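Local coordinates for putative esterase (Sulfolobus solfataricus P2, PDB 2RAU), which is probably a lipase or esterase of the alpha/beta-hydrolase superfamily and binds calcium, at residues P229-K234 with S239-D244; Y221-P226 with D264-L269. All blocks are in the same frame, centred on the assembly; numbering follows the deposited sequence.

Interaction 1: P229-K234 with S239-D244; sequences PSPDPK and SDFLMD
Phe241 meets Ser230, Pro231 and Asp232 with its CB and one flank of its ring, and this van der Waals packing makes up nearly all of the 169 Å² buried here. Ser230 OG sits 3.2 Å from Phe241 CB, at the root of the ring. Farther out, the Pro231 ring crosses the Phe241 side chain at about a right angle, its CD lying 3.8 Å from Phe241 CD2 while CG faces CE2. The other half of the ring belongs to Asp232, whose CB is 3.7 Å from both CD1 and CE1 of Phe241. All three approach the ring obliquely. Phe241 reaches them because its CG stands anti to the backbone N (chi1 159°), while its CB already points toward the loop.

The loop of 229-234 lies against helix 238-248 at Phe241, a surface contact; Leu242 and selenomethionine Met243 of the same helix pack on helix 262-270. Both elements belong to the mostly helical region between strands 170-176 and 297-302, consistent with the cap that alpha/beta hydrolases commonly carry there.

Hydrogen bonds inside the loop fix its shape. Ser230 OG donates to Asp232 O at 2.6 Å, arriving from above the carbonyl plane. Asp232 then closes an Asx turn: Lys234 N donates to Asp232 OD1 at 3.0 Å, from above the carboxylate plane. The N-H...O angle of this bond is 156°.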
ATOM      1  N   PRO A 229     -28.981  -8.509   8.247  1.00 26.30           N
ATOM      2  CA  PRO A 229     -29.365  -7.159   8.608  1.00 29.95           C
ATOM      3  C   PRO A 229     -28.239  -6.145   8.700  1.00 28.91           C
ATOM      4  O   PRO A 229     -27.140  -6.445   9.140  1.00 27.19           O
ATOM      5  CB  PRO A 229     -29.974  -7.350   9.991  1.00 29.82           C
ATOM      6  CG  PRO A 229     -30.471  -8.720   9.986  1.00 33.29           C
ATOM      7  CD  PRO A 229     -29.500  -9.492   9.216  1.00 27.25           C
ATOM      8  N   SER A 230     -28.548  -4.918   8.309  1.00 28.83           N
ATOM      9  CA  SER A 230     -27.598  -3.829   8.422  1.00 26.27           C
ATOM     10  C   SER A 230     -27.525  -3.279   9.848  1.00 30.15           C
ATOM     11  O   SER A 230     -28.552  -3.008  10.465  1.00 28.43           O
ATOM     12  CB  SER A 230     -28.039  -2.668   7.562  1.00 25.26           C
ATOM     13  OG  SER A 230     -27.133  -1.593   7.733  1.00 28.54           O
ATOM     14  N   PRO A 231     -26.320  -3.102  10.390  1.00 32.60           N
ATOM     15  CA  PRO A 231     -26.238  -2.393  11.685  1.00 34.03           C
ATOM     16  C   PRO A 231     -26.808  -0.953  11.655  1.00 37.79           C
ATOM     17  O   PRO A 231     -27.180  -0.421  12.691  1.00 39.17           O
ATOM     18  CB  PRO A 231     -24.740  -2.350  11.964  1.00 34.62           C
ATOM     19  CG  PRO A 231     -24.148  -3.462  11.139  1.00 33.60           C
ATOM     20  CD  PRO A 231     -25.020  -3.588   9.911  1.00 32.52           C
ATOM     21  N   ASP A 232     -26.836  -0.327  10.482  1.00 36.54           N
ATOM     22  CA  ASP A 232     -27.462   0.993  10.276  1.00 34.31           C
ATOM     23  C   ASP A 232     -28.763   0.751   9.515  1.00 35.14           C
ATOM     24  O   ASP A 232     -28.766   0.332   8.365  1.00 33.39           O
ATOM     25  CB  ASP A 232     -26.523   1.869   9.500  1.00 33.98           C
ATOM     26  CG  ASP A 232     -27.143   3.195   9.096  1.00 28.76           C
ATOM     27  OD1 ASP A 232     -28.361   3.372   9.181  1.00 31.08           O
ATOM     28  OD2 ASP A 232     -26.362   4.029   8.602  1.00 40.64           O
ATOM     29  N   PRO A 233     -29.895   1.009  10.170  1.00 37.94           N
ATOM     30  CA  PRO A 233     -31.204   0.634   9.647  1.00 38.15           C
ATOM     31  C   PRO A 233     -31.661   1.395   8.404  1.00 37.21           C
ATOM     32  O   PRO A 233     -32.655   1.029   7.807  1.00 34.84           O
ATOM     33  CB  PRO A 233     -32.129   0.890  10.833  1.00 42.30           C
ATOM     34  CG  PRO A 233     -31.438   1.965  11.607  1.00 41.15           C
ATOM     35  CD  PRO A 233     -29.989   1.688  11.474  1.00 40.14           C
ATOM     36  N   LYS A 234     -30.928   2.427   8.012  1.00 35.65           N
ATOM     37  CA  LYS A 234     -31.107   3.057   6.706  1.00 36.95           C
ATOM     38  C   LYS A 234     -30.911   2.079   5.522  1.00 33.97           C
ATOM     39  O   LYS A 234     -31.497   2.275   4.458  1.00 36.27           O
ATOM     40  CB  LYS A 234     -30.156   4.253   6.611  1.00 37.60           C
ATOM     41  CG  LYS A 234     -29.871   4.781   5.258  1.00 46.67           C
ATOM     42  CD  LYS A 234     -28.770   5.848   5.328  1.00 42.75           C
ATOM     43  N   SER A 239     -24.201  -5.869   3.672  1.00 24.89           N
ATOM     44  CA  SER A 239     -23.314  -5.607   2.547  1.00 22.78           C
ATOM     45  C   SER A 239     -23.597  -4.277   1.914  1.00 23.79           C
ATOM     46  O   SER A 239     -22.676  -3.620   1.466  1.00 24.56           O
ATOM     47  CB  SER A 239     -23.302  -6.737   1.517  1.00 26.92           C
ATOM     48  OG  SER A 239     -24.548  -6.924   0.869  1.00 24.42           O
ATOM     49  N   ASP A 240     -24.869  -3.910   1.835  1.00 24.03           N
ATOM     50  CA  ASP A 240     -25.287  -2.607   1.333  1.00 23.73           C
ATOM     51  C   ASP A 240     -24.665  -1.456   2.145  1.00 22.64           C
ATOM     52  O   ASP A 240     -24.179  -0.460   1.583  1.00 23.71           O
ATOM     53  CB  ASP A 240     -26.809  -2.469   1.410  1.00 23.49           C
ATOM     54  CG  ASP A 240     -27.576  -3.340   0.407  1.00 28.50           C
ATOM     55  OD1 ASP A 240     -26.966  -4.065  -0.423  1.00 27.65           O
ATOM     56  OD2 ASP A 240     -28.831  -3.273   0.482  1.00 28.68           O
ATOM     57  N   PHE A 241     -24.724  -1.611   3.467  1.00 26.51           N
ATOM     58  CA  PHE A 241     -24.180  -0.658   4.437  1.00 24.61           C
ATOM     59  C   PHE A 241     -22.679  -0.499   4.273  1.00 21.98           C
ATOM     60  O   PHE A 241     -22.169   0.639   4.127  1.00 23.19           O
ATOM     61  CB  PHE A 241     -24.579  -1.122   5.830  1.00 25.01           C
ATOM     62  CG  PHE A 241     -23.731  -0.581   6.934  1.00 25.51           C
ATOM     63  CD1 PHE A 241     -23.796   0.750   7.296  1.00 32.34           C
ATOM     64  CD2 PHE A 241     -22.892  -1.424   7.656  1.00 26.96           C
ATOM     65  CE1 PHE A 241     -23.050   1.219   8.365  1.00 35.89           C
ATOM     66  CE2 PHE A 241     -22.140  -0.948   8.700  1.00 28.02           C
ATOM     67  CZ  PHE A 241     -22.220   0.363   9.054  1.00 30.06           C
ATOM     68  N   LEU A 242     -21.955  -1.617   4.176  1.00 22.38           N
ATOM     69  CA  LEU A 242     -20.506  -1.584   4.092  1.00 21.30           C
ATOM     70  C   LEU A 242     -20.062  -1.010   2.771  1.00 24.47           C
ATOM     71  O   LEU A 242     -19.179  -0.154   2.730  1.00 27.50           O
ATOM     72  CB  LEU A 242     -19.873  -2.962   4.281  1.00 23.97           C
ATOM     73  CG  LEU A 242     -20.046  -3.527   5.705  1.00 24.57           C
ATOM     74  CD1 LEU A 242     -19.616  -4.967   5.692  1.00 24.40           C
ATOM     75  CD2 LEU A 242     -19.294  -2.635   6.731  1.00 24.75           C
HETATM   76  N   MSE A 243     -20.693  -1.430   1.677  1.00 23.86           N
HETATM   77  CA  MSE A 243     -20.336  -0.876   0.353  1.00 22.18           C
HETATM   78  C   MSE A 243     -20.683   0.606   0.247  1.00 24.62           C
HETATM   79  O   MSE A 243     -19.922   1.380  -0.338  1.00 23.60           O
HETATM   80  CB  MSE A 243     -20.979  -1.673  -0.771  1.00 24.38           C
HETATM   81  CG  MSE A 243     -20.354  -3.068  -0.943  1.00 28.51           C
HETATM   82 SE   MSE A 243     -18.518  -3.135  -1.512  0.75 27.13          SE
HETATM   83  CE  MSE A 243     -18.741  -2.684  -3.361  1.00 30.08           C
ATOM     84  N   ASP A 244     -21.823   1.011   0.806  1.00 25.50           N
ATOM     85  CA  ASP A 244     -22.149   2.429   0.785  1.00 25.13           C
ATOM     86  C   ASP A 244     -21.186   3.246   1.689  1.00 26.63           C
ATOM     87  O   ASP A 244     -20.937   4.438   1.403  1.00 23.32           O
ATOM     88  CB  ASP A 244     -23.620   2.755   1.105  1.00 23.16           C
ATOM     89  CG  ASP A 244     -24.045   4.074   0.551  1.00 24.76           C
ATOM     90  OD1 ASP A 244     -23.926   4.250  -0.692  1.00 23.14           O
ATOM     91  OD2 ASP A 244     -24.548   4.915   1.347  1.00 24.78           O
TER

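Interaction 2: Y221-P226 with D264-L269; sequences YALANP and DMFPIL
Phe266 points its ring at the backbone of helix 218-224 where Ala222 gives way to Leu223. Leu223 N lies at the edge of the ring, in its plane, 3.6 Å from Phe266 CD2. Next to it, Phe266 CE2 is 3.8 Å from Ala222 CB, which approaches the ring obliquely. Leu223 adds its own CB, 3.9 Å from Phe266 CD2, then runs on past the ring to Pro267: Leu223 CD2 and Pro267 CG are 3.8 Å apart, and the two side chains cross at about a right angle. The branch gets there because Leu223 CG is anti to its backbone N (chi1 -177°), which swings CG and its CD2 branch across to Pro267.

The next shell holds Phe266 from several directions. Trp219 meets it edge-to-face, and Leu242 and selenomethionine Met243 of helix 238-248 also pack on it; Leu242 touches Ala222 as well. Pro267 lacks an amide hydrogen, and helix 262-270 is kinked where its N has no bond to the preceding turn.

Helix 218-224 ends with Ala224, Asn225 being the first residue to leave helical torsions. Tyr221 O takes two donors there, Asn225 N at 2.9 Å and Asn225 ND2 at 3.1 Å, the latter in the carbonyl plane on a lone pair. The same amide nitrogen lies 3.5 Å above the Tyr221 ring plane, offset toward its rim. Ala222, Leu223, Phe266 and Pro267 thus join two helices in a largely buried contact of a mostly helical region, consistent with the cap of an alpha/beta hydrolase.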
ATOM      1  N   TYR A 221     -17.447 -11.444   7.657  1.00 24.67           N
ATOM      2  CA  TYR A 221     -18.769 -11.978   7.953  1.00 25.95           C
ATOM      3  C   TYR A 221     -19.746 -11.575   6.846  1.00 26.03           C
ATOM      4  O   TYR A 221     -20.519 -12.393   6.389  1.00 26.27           O
ATOM      5  CB  TYR A 221     -19.247 -11.488   9.306  1.00 24.93           C
ATOM      6  CG  TYR A 221     -20.671 -11.844   9.595  1.00 25.09           C
ATOM      7  CD1 TYR A 221     -21.001 -13.107  10.054  1.00 25.69           C
ATOM      8  CD2 TYR A 221     -21.716 -10.943   9.320  1.00 23.95           C
ATOM      9  CE1 TYR A 221     -22.333 -13.456  10.290  1.00 24.23           C
ATOM     10  CE2 TYR A 221     -23.021 -11.284   9.540  1.00 24.15           C
ATOM     11  CZ  TYR A 221     -23.333 -12.540  10.020  1.00 23.07           C
ATOM     12  OH  TYR A 221     -24.639 -12.880  10.241  1.00 24.23           O
ATOM     13  N   ALA A 222     -19.683 -10.314   6.432  1.00 25.24           N
ATOM     14  CA  ALA A 222     -20.591  -9.720   5.437  1.00 25.65           C
ATOM     15  C   ALA A 222     -20.338 -10.210   4.018  1.00 26.28           C
ATOM     16  O   ALA A 222     -21.265 -10.295   3.213  1.00 24.75           O
ATOM     17  CB  ALA A 222     -20.538  -8.210   5.505  1.00 23.25           C
ATOM     18  N   LEU A 223     -19.119 -10.626   3.704  1.00 27.08           N
ATOM     19  CA  LEU A 223     -18.866 -11.198   2.387  1.00 25.76           C
ATOM     20  C   LEU A 223     -19.570 -12.531   2.270  1.00 29.00           C
ATOM     21  O   LEU A 223     -20.102 -12.848   1.223  1.00 28.09           O
ATOM     22  CB  LEU A 223     -17.372 -11.402   2.118  1.00 24.68           C
ATOM     23  CG  LEU A 223     -16.885 -11.926   0.775  1.00 26.44           C
ATOM     24  CD1 LEU A 223     -17.506 -11.152  -0.376  1.00 22.24           C
ATOM     25  CD2 LEU A 223     -15.335 -12.011   0.687  1.00 26.08           C
ATOM     26  N   ALA A 224     -19.506 -13.339   3.319  1.00 25.40           N
ATOM     27  CA  ALA A 224     -20.136 -14.659   3.324  1.00 26.20           C
ATOM     28  C   ALA A 224     -21.628 -14.573   3.546  1.00 25.76           C
ATOM     29  O   ALA A 224     -22.313 -15.425   3.044  1.00 23.98           O
ATOM     30  CB  ALA A 224     -19.486 -15.593   4.390  1.00 25.25           C
ATOM     31  N   ASN A 225     -22.109 -13.550   4.262  1.00 24.82           N
ATOM     32  CA  ASN A 225     -23.507 -13.388   4.642  1.00 25.64           C
ATOM     33  C   ASN A 225     -24.039 -11.990   4.305  1.00 23.06           C
ATOM     34  O   ASN A 225     -24.373 -11.179   5.220  1.00 25.54           O
ATOM     35  CB  ASN A 225     -23.638 -13.641   6.142  1.00 26.52           C
ATOM     36  CG  ASN A 225     -23.123 -15.004   6.531  1.00 24.97           C
ATOM     37  OD1 ASN A 225     -23.745 -16.014   6.230  1.00 28.98           O
ATOM     38  ND2 ASN A 225     -21.947 -15.036   7.104  1.00 23.41           N
ATOM     39  N   PRO A 226     -24.031 -11.666   3.006  1.00 23.26           N
ATOM     40  CA  PRO A 226     -24.255 -10.268   2.580  1.00 25.06           C
ATOM     41  C   PRO A 226     -25.647  -9.689   2.758  1.00 25.01           C
ATOM     42  O   PRO A 226     -25.818  -8.482   2.738  1.00 24.26           O
ATOM     43  CB  PRO A 226     -23.840 -10.299   1.110  1.00 27.18           C
ATOM     44  CG  PRO A 226     -24.166 -11.682   0.677  1.00 26.38           C
ATOM     45  CD  PRO A 226     -23.767 -12.527   1.847  1.00 23.62           C
ATOM     46  N   ASP A 264     -14.144  -8.104  -4.110  1.00 26.95           N
ATOM     47  CA  ASP A 264     -12.835  -7.422  -4.196  1.00 27.45           C
ATOM     48  C   ASP A 264     -12.572  -6.558  -2.953  1.00 26.00           C
ATOM     49  O   ASP A 264     -11.475  -6.604  -2.376  1.00 25.96           O
ATOM     50  CB  ASP A 264     -12.744  -6.561  -5.463  1.00 26.30           C
ATOM     51  CG  ASP A 264     -12.871  -7.387  -6.738  1.00 31.90           C
ATOM     52  OD1 ASP A 264     -12.410  -8.555  -6.736  1.00 29.79           O
ATOM     53  OD2 ASP A 264     -13.437  -6.896  -7.741  1.00 27.52           O
HETATM   54  N   MSE A 265     -13.577  -5.825  -2.508  1.00 24.53           N
HETATM   55  CA  MSE A 265     -13.392  -4.798  -1.458  1.00 23.53           C
HETATM   56  C   MSE A 265     -13.279  -5.387  -0.071  1.00 26.27           C
HETATM   57  O   MSE A 265     -12.461  -4.942   0.736  1.00 23.43           O
HETATM   58  CB  MSE A 265     -14.497  -3.763  -1.442  1.00 26.07           C
HETATM   59  CG  MSE A 265     -14.649  -2.920  -2.713  1.00 25.33           C
HETATM   60 SE   MSE A 265     -13.076  -1.765  -2.847  0.75 32.17          SE
HETATM   61  CE  MSE A 265     -13.048  -1.723  -4.805  1.00 32.90           C
ATOM     62  N   PHE A 266     -14.156  -6.329   0.223  1.00 24.30           N
ATOM     63  CA  PHE A 266     -14.216  -6.868   1.603  1.00 24.74           C
ATOM     64  C   PHE A 266     -12.894  -7.573   1.996  1.00 25.56           C
ATOM     65  O   PHE A 266     -12.448  -7.407   3.148  1.00 25.28           O
ATOM     66  CB  PHE A 266     -15.471  -7.738   1.823  1.00 24.16           C
ATOM     67  CG  PHE A 266     -16.809  -6.933   1.901  1.00 25.73           C
ATOM     68  CD1 PHE A 266     -16.894  -5.569   1.559  1.00 23.03           C
ATOM     69  CD2 PHE A 266     -17.993  -7.592   2.190  1.00 25.68           C
ATOM     70  CE1 PHE A 266     -18.098  -4.906   1.575  1.00 29.62           C
ATOM     71  CE2 PHE A 266     -19.189  -6.917   2.210  1.00 26.89           C
ATOM     72  CZ  PHE A 266     -19.235  -5.580   1.935  1.00 23.23           C
ATOM     73  N   PRO A 267     -12.312  -8.405   1.083  1.00 25.40           N
ATOM     74  CA  PRO A 267     -10.997  -8.987   1.410  1.00 24.89           C
ATOM     75  C   PRO A 267      -9.871  -8.020   1.673  1.00 25.38           C
ATOM     76  O   PRO A 267      -9.046  -8.326   2.525  1.00 27.99           O
ATOM     77  CB  PRO A 267     -10.727  -9.959   0.268  1.00 26.08           C
ATOM     78  CG  PRO A 267     -12.063 -10.315  -0.239  1.00 24.28           C
ATOM     79  CD  PRO A 267     -12.836  -9.002  -0.160  1.00 23.89           C
ATOM     80  N   ILE A 268      -9.893  -6.846   1.032  1.00 25.06           N
ATOM     81  CA  ILE A 268      -8.899  -5.785   1.240  1.00 25.35           C
ATOM     82  C   ILE A 268      -9.071  -5.236   2.634  1.00 25.02           C
ATOM     83  O   ILE A 268      -8.127  -5.150   3.392  1.00 23.92           O
ATOM     84  CB  ILE A 268      -8.955  -4.638   0.142  1.00 27.40           C
ATOM     85  CG1 ILE A 268      -8.459  -5.202  -1.204  1.00 27.97           C
ATOM     86  CG2 ILE A 268      -8.170  -3.383   0.631  1.00 27.30           C
ATOM     87  CD1 ILE A 268      -8.748  -4.325  -2.510  1.00 26.81           C
ATOM     88  N   LEU A 269     -10.291  -4.854   2.987  1.00 25.77           N
ATOM     89  CA  LEU A 269     -10.544  -4.294   4.309  1.00 23.74           C
ATOM     90  C   LEU A 269     -10.167  -5.305   5.383  1.00 23.07           C
ATOM     91  O   LEU A 269      -9.563  -4.959   6.386  1.00 25.43           O
ATOM     92  CB  LEU A 269     -12.004  -3.867   4.428  1.00 24.79           C
ATOM     93  CG  LEU A 269     -12.320  -2.388   4.079  1.00 22.67           C
ATOM     94  CD1 LEU A 269     -11.800  -1.505   5.172  1.00 25.87           C
ATOM     95  CD2 LEU A 269     -11.825  -1.941   2.701  1.00 25.20           C
TER

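How the interactions relate
Followed from the N terminus, the chain first builds the central sheet as far as strand 170-176, then enters the region of both contacts. Helix 218-224 comes first and supplies one side of interaction 2. The loop 229-234 and helix 238-248 follow, and interaction 1 closes the short turn between them. Helix 262-270 then closes the longer loop, so interaction 1 is nested inside the loop that interaction 2 closes. Their centres are 12 Å apart and they touch directly: Ser239 OG lies 2.7 Å from Pro226 O, a probable hydrogen bond, and Leu242 CB is 3.6 Å from Phe266 CZ. Helix 238-248 therefore links the surface loop to the buried helix pair.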